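Local coordinates for protein phosphoribosylaminoimidazole carboxylase, ATPase subunit (Thermotoga maritima, PDB 3AX6) that probably catalyses the ATP-dependent carboxylation of 5-aminoimidazole ribonucleotide with bicarbonate, a step of de novo purine synthesis, and binds ADP in its ATP-grasp domain, at residues 4-9 against 65-70; 27-32 against 43-48. All blocks are in the same frame, centred on the assembly; numbering follows the deposited sequence.

Interaction 1. Residues 4-9 against 65-70; sequences IGIIGG and VTTYDL
G5 and I7 of strand 4-7 take every cross-strand backbone bond from this side, pairing with V65, T67 and D69. The strands run parallel, their axes 4.6 Å apart at closest and 22° askew. G5 N binds V65 O and G5 O receives T67 N; one step on, I7 N donates to T67 O and I7 O accepts D69 N at 2.9 Å. On the face that carries I6, its CG1 lies 4.1 Å from T67 CG2, the two side chains side by side. T67 has OG1 anti to its own N (chi1 -177°), which turns the hydroxyl away from I6 to H89 O and H281 NE2. On the other face the CB atoms of I7 and Y68 meet at 4.0 Å, while the Y68 ring leads off to bond P90 O through OH. T66 CG2 lies against G5 O. Past the strand ends, L70 CD2 packs 3.5 Å from I7 O, and the D69 carboxylate comes up beside G8. A side chain on G8 would run into D69 OD2. D69 OD1 accepts G13 N, in the first turn of helix 11-22. That helix covers I6 and T67, I4 and V65 lean on helix 277-285 and the loop after it, helix 53-61 packs on I7 and T66, and strand 26-31 pairs with the far edge of strand 4-7.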
ATOM      1  N   ILE A   4     -12.899  14.770  -0.446  1.00 17.88           N
ATOM      2  CA  ILE A   4     -13.229  13.969  -1.619  1.00 13.79           C
ATOM      3  C   ILE A   4     -14.415  13.074  -1.274  1.00 13.89           C
ATOM      4  O   ILE A   4     -14.384  12.336  -0.284  1.00 14.21           O
ATOM      5  CB  ILE A   4     -12.045  13.072  -2.053  1.00 12.26           C
ATOM      6  CG1 ILE A   4     -10.881  13.938  -2.548  1.00  9.56           C
ATOM      7  CG2 ILE A   4     -12.493  12.112  -3.148  1.00 10.30           C
ATOM      8  CD1 ILE A   4      -9.639  13.155  -2.898  1.00  6.58           C
ATOM      9  N   GLY A   5     -15.463  13.155  -2.083  1.00 11.90           N
ATOM     10  CA  GLY A   5     -16.634  12.334  -1.858  1.00 12.72           C
ATOM     11  C   GLY A   5     -16.566  11.133  -2.781  1.00 14.76           C
ATOM     12  O   GLY A   5     -16.232  11.271  -3.965  1.00 13.52           O
ATOM     13  N   ILE A   6     -16.869   9.953  -2.247  1.00 13.94           N
ATOM     14  CA  ILE A   6     -16.825   8.733  -3.042  1.00 14.33           C
ATOM     15  C   ILE A   6     -18.137   7.961  -2.972  1.00 14.75           C
ATOM     16  O   ILE A   6     -18.565   7.547  -1.899  1.00 16.85           O
ATOM     17  CB  ILE A   6     -15.689   7.790  -2.572  1.00 13.57           C
ATOM     18  CG1 ILE A   6     -14.349   8.523  -2.594  1.00 12.82           C
ATOM     19  CG2 ILE A   6     -15.616   6.568  -3.482  1.00 13.49           C
ATOM     20  CD1 ILE A   6     -13.187   7.669  -2.133  1.00 12.40           C
ATOM     21  N   ILE A   7     -18.773   7.775  -4.124  1.00 16.12           N
ATOM     22  CA  ILE A   7     -20.026   7.027  -4.202  1.00 14.53           C
ATOM     23  C   ILE A   7     -19.659   5.572  -4.478  1.00 14.23           C
ATOM     24  O   ILE A   7     -19.160   5.246  -5.554  1.00 14.15           O
ATOM     25  CB  ILE A   7     -20.925   7.555  -5.347  1.00 14.30           C
ATOM     26  CG1 ILE A   7     -21.260   9.030  -5.098  1.00 15.00           C
ATOM     27  CG2 ILE A   7     -22.201   6.715  -5.444  1.00 12.30           C
ATOM     28  CD1 ILE A   7     -21.925   9.739  -6.271  1.00 13.78           C
ATOM     29  N   GLY A   8     -19.902   4.705  -3.499  1.00 13.83           N
ATOM     30  CA  GLY A   8     -19.578   3.299  -3.642  1.00 12.67           C
ATOM     31  C   GLY A   8     -18.608   2.902  -2.549  1.00 15.23           C
ATOM     32  O   GLY A   8     -17.452   3.333  -2.555  1.00 14.87           O
ATOM     33  N   GLY A   9     -19.071   2.081  -1.609  1.00 15.34           N
ATOM     34  CA  GLY A   9     -18.228   1.661  -0.502  1.00 15.59           C
ATOM     35  C   GLY A   9     -17.584   0.292  -0.630  1.00 15.86           C
ATOM     36  O   GLY A   9     -17.080  -0.254   0.350  1.00 16.29           O
ATOM     37  N   VAL A  65     -14.397  17.618  -4.467  1.00 15.30           N
ATOM     38  CA  VAL A  65     -14.362  16.774  -5.650  1.00 13.03           C
ATOM     39  C   VAL A  65     -15.053  15.472  -5.320  1.00 14.09           C
ATOM     40  O   VAL A  65     -14.828  14.901  -4.250  1.00 14.16           O
ATOM     41  CB  VAL A  65     -12.921  16.453  -6.094  1.00 11.70           C
ATOM     42  CG1 VAL A  65     -12.940  15.328  -7.117  1.00 11.81           C
ATOM     43  CG2 VAL A  65     -12.268  17.694  -6.701  1.00  9.24           C
ATOM     44  N   THR A  66     -15.897  15.009  -6.235  1.00 11.67           N
ATOM     45  CA  THR A  66     -16.611  13.762  -6.042  1.00 11.28           C
ATOM     46  C   THR A  66     -16.318  12.796  -7.186  1.00 13.53           C
ATOM     47  O   THR A  66     -16.179  13.197  -8.359  1.00 11.47           O
ATOM     48  CB  THR A  66     -18.131  14.000  -5.964  1.00 11.00           C
ATOM     49  OG1 THR A  66     -18.408  14.911  -4.902  1.00 12.42           O
ATOM     50  CG2 THR A  66     -18.874  12.697  -5.689  1.00  8.85           C
ATOM     51  N   THR A  67     -16.219  11.518  -6.829  1.00 14.07           N
ATOM     52  CA  THR A  67     -15.957  10.459  -7.788  1.00 13.60           C
ATOM     53  C   THR A  67     -16.767   9.230  -7.374  1.00 14.01           C
ATOM     54  O   THR A  67     -17.536   9.285  -6.416  1.00 13.88           O
ATOM     55  CB  THR A  67     -14.452  10.133  -7.845  1.00 13.41           C
ATOM     56  OG1 THR A  67     -14.217   9.128  -8.841  1.00 15.51           O
ATOM     57  CG2 THR A  67     -13.953   9.661  -6.485  1.00  9.37           C
ATOM     58  N   TYR A  68     -16.592   8.118  -8.077  1.00 15.57           N
ATOM     59  CA  TYR A  68     -17.363   6.919  -7.774  1.00 16.97           C
ATOM     60  C   TYR A  68     -16.621   5.619  -8.075  1.00 17.32           C
ATOM     61  O   TYR A  68     -15.657   5.609  -8.841  1.00 15.96           O
ATOM     62  CB  TYR A  68     -18.679   6.981  -8.555  1.00 16.71           C
ATOM     63  CG  TYR A  68     -18.529   7.548  -9.958  1.00 18.12           C
ATOM     64  CD1 TYR A  68     -18.167   6.733 -11.033  1.00 18.88           C
ATOM     65  CD2 TYR A  68     -18.724   8.910 -10.205  1.00 17.44           C
ATOM     66  CE1 TYR A  68     -18.003   7.261 -12.320  1.00 17.07           C
ATOM     67  CE2 TYR A  68     -18.558   9.448 -11.482  1.00 17.91           C
ATOM     68  CZ  TYR A  68     -18.197   8.617 -12.536  1.00 18.80           C
ATOM     69  OH  TYR A  68     -18.007   9.148 -13.794  1.00 15.36           O
ATOM     70  N   ASP A  69     -17.075   4.522  -7.468  1.00 17.12           N
ATOM     71  CA  ASP A  69     -16.428   3.229  -7.681  1.00 18.62           C
ATOM     72  C   ASP A  69     -17.299   2.235  -8.442  1.00 17.60           C
ATOM     73  O   ASP A  69     -16.950   1.062  -8.559  1.00 17.48           O
ATOM     74  CB  ASP A  69     -15.970   2.613  -6.340  1.00 19.66           C
ATOM     75  CG  ASP A  69     -17.067   1.836  -5.631  1.00 20.94           C
ATOM     76  OD1 ASP A  69     -16.738   1.001  -4.766  1.00 21.89           O
ATOM     77  OD2 ASP A  69     -18.257   2.051  -5.920  1.00 25.48           O
ATOM     78  N   LEU A  70     -18.431   2.709  -8.956  1.00 17.54           N
ATOM     79  CA  LEU A  70     -19.337   1.865  -9.733  1.00 18.72           C
ATOM     80  C   LEU A  70     -20.119   2.734 -10.716  1.00 19.78           C
ATOM     81  O   LEU A  70     -20.183   3.950 -10.562  1.00 19.53           O
ATOM     82  CB  LEU A  70     -20.311   1.108  -8.817  1.00 17.36           C
ATOM     83  CG  LEU A  70     -21.547   1.835  -8.279  1.00 17.24           C
ATOM     84  CD1 LEU A  70     -22.497   0.822  -7.658  1.00 15.09           C
ATOM     85  CD2 LEU A  70     -21.138   2.888  -7.269  1.00 15.33           C
TER

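Interaction 2. Residues 27-32 against 43-48; sequences VIVLDP and DEQIVA
V27 and D43 open the contact, and here the backbone is gripped twice: V27 N gives a nearly straight bond of 2.9 Å to D43 OD2, while V27 O accepts D43 N. The V27 N-H meets OD2 on its anti side, 32° out of the carboxylate plane. The same OD2 forms a salt bridge with K21. An alanine in place of D43 would probably leave V27 N without this acceptor and K21 without its carboxylate mate. Farther along, V29 N binds E44 O and V29 O takes I46 N at 2.7 Å. The tight spot is on the face of I28 and I46, whose side chains cross obliquely: I28 CD1 presses on I46 CG1 at 3.3 Å, closer than normal van der Waals contact. I28 chi1, 149°, is well off a staggered value, consistent with strain. L30 and I46 pack less closely there, CG to CB 4.4 Å, and L59 of helix 53-61 covers both I28 and L30. Towards solvent the fit slackens: E44, its carboxylate turned to Y26 OH, is exposed, as are V47 and P32. The pairing also loosens at its C-terminal end, where A48 N, 3.2 Å from D31 O, sits above the carbonyl plane. Q45 lies extended over V29, CG 3.2 Å from V29 O, and its NE2 adds only a weak bond to D31 O; its amide is held mainly by S36 and T33. Strand 26-31, helix 37-41 and strand 44-47 form a beta-alpha-beta unit that carries the parallel sheet of this Rossmann-like preATP-grasp domain out to its edge strand.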
ATOM      1  N   VAL A  27     -12.014  12.161   3.363  1.00 18.83           N
ATOM      2  CA  VAL A  27     -12.952  11.415   2.531  1.00 19.33           C
ATOM      3  C   VAL A  27     -14.279  11.059   3.171  1.00 19.66           C
ATOM      4  O   VAL A  27     -14.344  10.565   4.296  1.00 20.59           O
ATOM      5  CB  VAL A  27     -12.337  10.107   2.005  1.00 19.67           C
ATOM      6  CG1 VAL A  27     -11.854   9.260   3.163  1.00 24.17           C
ATOM      7  CG2 VAL A  27     -13.377   9.333   1.201  1.00 16.15           C
ATOM      8  N   ILE A  28     -15.340  11.318   2.423  1.00 20.46           N
ATOM      9  CA  ILE A  28     -16.688  11.014   2.853  1.00 22.27           C
ATOM     10  C   ILE A  28     -17.233  10.008   1.831  1.00 22.66           C
ATOM     11  O   ILE A  28     -17.269  10.288   0.628  1.00 21.81           O
ATOM     12  CB  ILE A  28     -17.548  12.323   2.934  1.00 25.00           C
ATOM     13  CG1 ILE A  28     -19.017  12.033   2.619  1.00 25.56           C
ATOM     14  CG2 ILE A  28     -16.983  13.385   2.012  1.00 28.32           C
ATOM     15  CD1 ILE A  28     -19.718  11.195   3.659  1.00 27.58           C
ATOM     16  N   VAL A  29     -17.612   8.826   2.324  1.00 21.01           N
ATOM     17  CA  VAL A  29     -18.139   7.735   1.497  1.00 19.46           C
ATOM     18  C   VAL A  29     -19.674   7.602   1.546  1.00 18.86           C
ATOM     19  O   VAL A  29     -20.291   7.746   2.600  1.00 16.13           O
ATOM     20  CB  VAL A  29     -17.509   6.364   1.927  1.00 17.87           C
ATOM     21  CG1 VAL A  29     -18.267   5.207   1.302  1.00 17.01           C
ATOM     22  CG2 VAL A  29     -16.043   6.304   1.529  1.00 16.19           C
ATOM     23  N   LEU A  30     -20.275   7.331   0.391  1.00 17.74           N
ATOM     24  CA  LEU A  30     -21.716   7.145   0.299  1.00 18.85           C
ATOM     25  C   LEU A  30     -21.963   5.724  -0.185  1.00 18.62           C
ATOM     26  O   LEU A  30     -21.520   5.344  -1.270  1.00 15.96           O
ATOM     27  CB  LEU A  30     -22.346   8.151  -0.668  1.00 18.65           C
ATOM     28  CG  LEU A  30     -23.869   8.050  -0.864  1.00 20.70           C
ATOM     29  CD1 LEU A  30     -24.392   9.359  -1.440  1.00 19.29           C
ATOM     30  CD2 LEU A  30     -24.228   6.870  -1.793  1.00 19.71           C
ATOM     31  N   ASP A  31     -22.666   4.945   0.632  1.00 19.67           N
ATOM     32  CA  ASP A  31     -22.964   3.553   0.320  1.00 19.97           C
ATOM     33  C   ASP A  31     -24.213   3.131   1.111  1.00 20.61           C
ATOM     34  O   ASP A  31     -24.383   3.528   2.268  1.00 22.06           O
ATOM     35  CB  ASP A  31     -21.765   2.686   0.708  1.00 19.47           C
ATOM     36  CG  ASP A  31     -21.805   1.315   0.070  1.00 22.03           C
ATOM     37  OD1 ASP A  31     -21.397   1.190  -1.110  1.00 21.70           O
ATOM     38  OD2 ASP A  31     -22.255   0.364   0.749  1.00 21.39           O
ATOM     39  N   PRO A  32     -25.101   2.326   0.499  1.00 19.13           N
ATOM     40  CA  PRO A  32     -26.329   1.874   1.166  1.00 21.50           C
ATOM     41  C   PRO A  32     -26.154   0.857   2.289  1.00 23.24           C
ATOM     42  O   PRO A  32     -27.114   0.506   2.974  1.00 23.97           O
ATOM     43  CB  PRO A  32     -27.168   1.333   0.013  1.00 17.48           C
ATOM     44  CG  PRO A  32     -26.146   0.801  -0.908  1.00 20.93           C
ATOM     45  CD  PRO A  32     -25.085   1.881  -0.904  1.00 18.33           C
ATOM     46  N   ASP A  43     -13.495   8.939   6.629  1.00 22.82           N
ATOM     47  CA  ASP A  43     -13.707   9.848   7.752  1.00 24.58           C
ATOM     48  C   ASP A  43     -15.185   9.858   8.146  1.00 25.21           C
ATOM     49  O   ASP A  43     -15.527   9.974   9.318  1.00 26.33           O
ATOM     50  CB  ASP A  43     -13.257  11.258   7.369  1.00 23.00           C
ATOM     51  CG  ASP A  43     -11.768  11.344   7.123  1.00 24.46           C
ATOM     52  OD1 ASP A  43     -11.018  11.580   8.096  1.00 24.80           O
ATOM     53  OD2 ASP A  43     -11.349  11.160   5.957  1.00 22.22           O
ATOM     54  N   GLU A  44     -16.050   9.729   7.146  1.00 26.82           N
ATOM     55  CA  GLU A  44     -17.493   9.719   7.344  1.00 27.41           C
ATOM     56  C   GLU A  44     -18.147   8.876   6.261  1.00 27.30           C
ATOM     57  O   GLU A  44     -17.566   8.653   5.199  1.00 26.40           O
ATOM     58  CB  GLU A  44     -18.069  11.126   7.217  1.00 28.39           C
ATOM     59  CG  GLU A  44     -17.633  12.136   8.242  1.00 29.34           C
ATOM     60  CD  GLU A  44     -18.177  13.506   7.902  1.00 30.27           C
ATOM     61  OE1 GLU A  44     -19.370  13.588   7.550  1.00 31.96           O
ATOM     62  OE2 GLU A  44     -17.424  14.497   7.982  1.00 32.16           O
ATOM     63  N   GLN A  45     -19.361   8.414   6.541  1.00 27.81           N
ATOM     64  CA  GLN A  45     -20.130   7.653   5.572  1.00 26.77           C
ATOM     65  C   GLN A  45     -21.557   8.140   5.633  1.00 26.87           C
ATOM     66  O   GLN A  45     -22.069   8.452   6.703  1.00 27.94           O
ATOM     67  CB  GLN A  45     -20.132   6.150   5.854  1.00 25.92           C
ATOM     68  CG  GLN A  45     -20.765   5.385   4.685  1.00 25.48           C
ATOM     69  CD  GLN A  45     -20.987   3.903   4.938  1.00 26.57           C
ATOM     70  OE1 GLN A  45     -20.105   3.193   5.416  1.00 26.25           O
ATOM     71  NE2 GLN A  45     -22.172   3.425   4.584  1.00 27.66           N
ATOM     72  N   ILE A  46     -22.187   8.230   4.471  1.00 27.13           N
ATOM     73  CA  ILE A  46     -23.579   8.633   4.377  1.00 26.03           C
ATOM     74  C   ILE A  46     -24.281   7.343   3.978  1.00 25.97           C
ATOM     75  O   ILE A  46     -24.026   6.802   2.903  1.00 26.85           O
ATOM     76  CB  ILE A  46     -23.800   9.689   3.270  1.00 25.60           C
ATOM     77  CG1 ILE A  46     -23.038  10.971   3.605  1.00 25.13           C
ATOM     78  CG2 ILE A  46     -25.286   9.996   3.132  1.00 25.58           C
ATOM     79  CD1 ILE A  46     -23.116  12.034   2.516  1.00 23.66           C
ATOM     80  N   VAL A  47     -25.134   6.832   4.859  1.00 25.04           N
ATOM     81  CA  VAL A  47     -25.855   5.601   4.580  1.00 23.80           C
ATOM     82  C   VAL A  47     -26.992   5.930   3.628  1.00 23.16           C
ATOM     83  O   VAL A  47     -27.996   6.507   4.035  1.00 22.47           O
ATOM     84  CB  VAL A  47     -26.429   4.992   5.868  1.00 24.96           C
ATOM     85  CG1 VAL A  47     -26.902   3.564   5.599  1.00 23.58           C
ATOM     86  CG2 VAL A  47     -25.376   5.032   6.968  1.00 20.95           C
ATOM     87  N   ALA A  48     -26.826   5.566   2.359  1.00 22.20           N
ATOM     88  CA  ALA A  48     -27.840   5.856   1.354  1.00 22.53           C
ATOM     89  C   ALA A  48     -27.578   5.155   0.034  1.00 22.22           C
ATOM     90  O   ALA A  48     -26.434   4.873  -0.318  1.00 22.73           O
ATOM     91  CB  ALA A  48     -27.924   7.359   1.128  1.00 22.44           C
TER

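Interactions 1 and 2 belong to one parallel sheet, in which strands 3-7 and 26-31 are neighbours, and their centres lie about 9 Å apart. Along the chain, 27-48 is nested inside the loop that 4-9 and 65-70 close. Interaction 1 is the buried, central pairing of backbone bonds, glycines and apolar contacts, with the polar ends of T67, Y68 and D69 bonded inside the fold; interaction 2 is the outer one, where polar residues such as E44 and Q45 appear on both faces of edge strand 44-47. They meet where 4-9 leaves its strand: G8 N probably bonds L30 O, and D31 OD1 lies close to G9 N, probably as a hydrogen bond, in a glycine-rich turn resembling the Rossmann type.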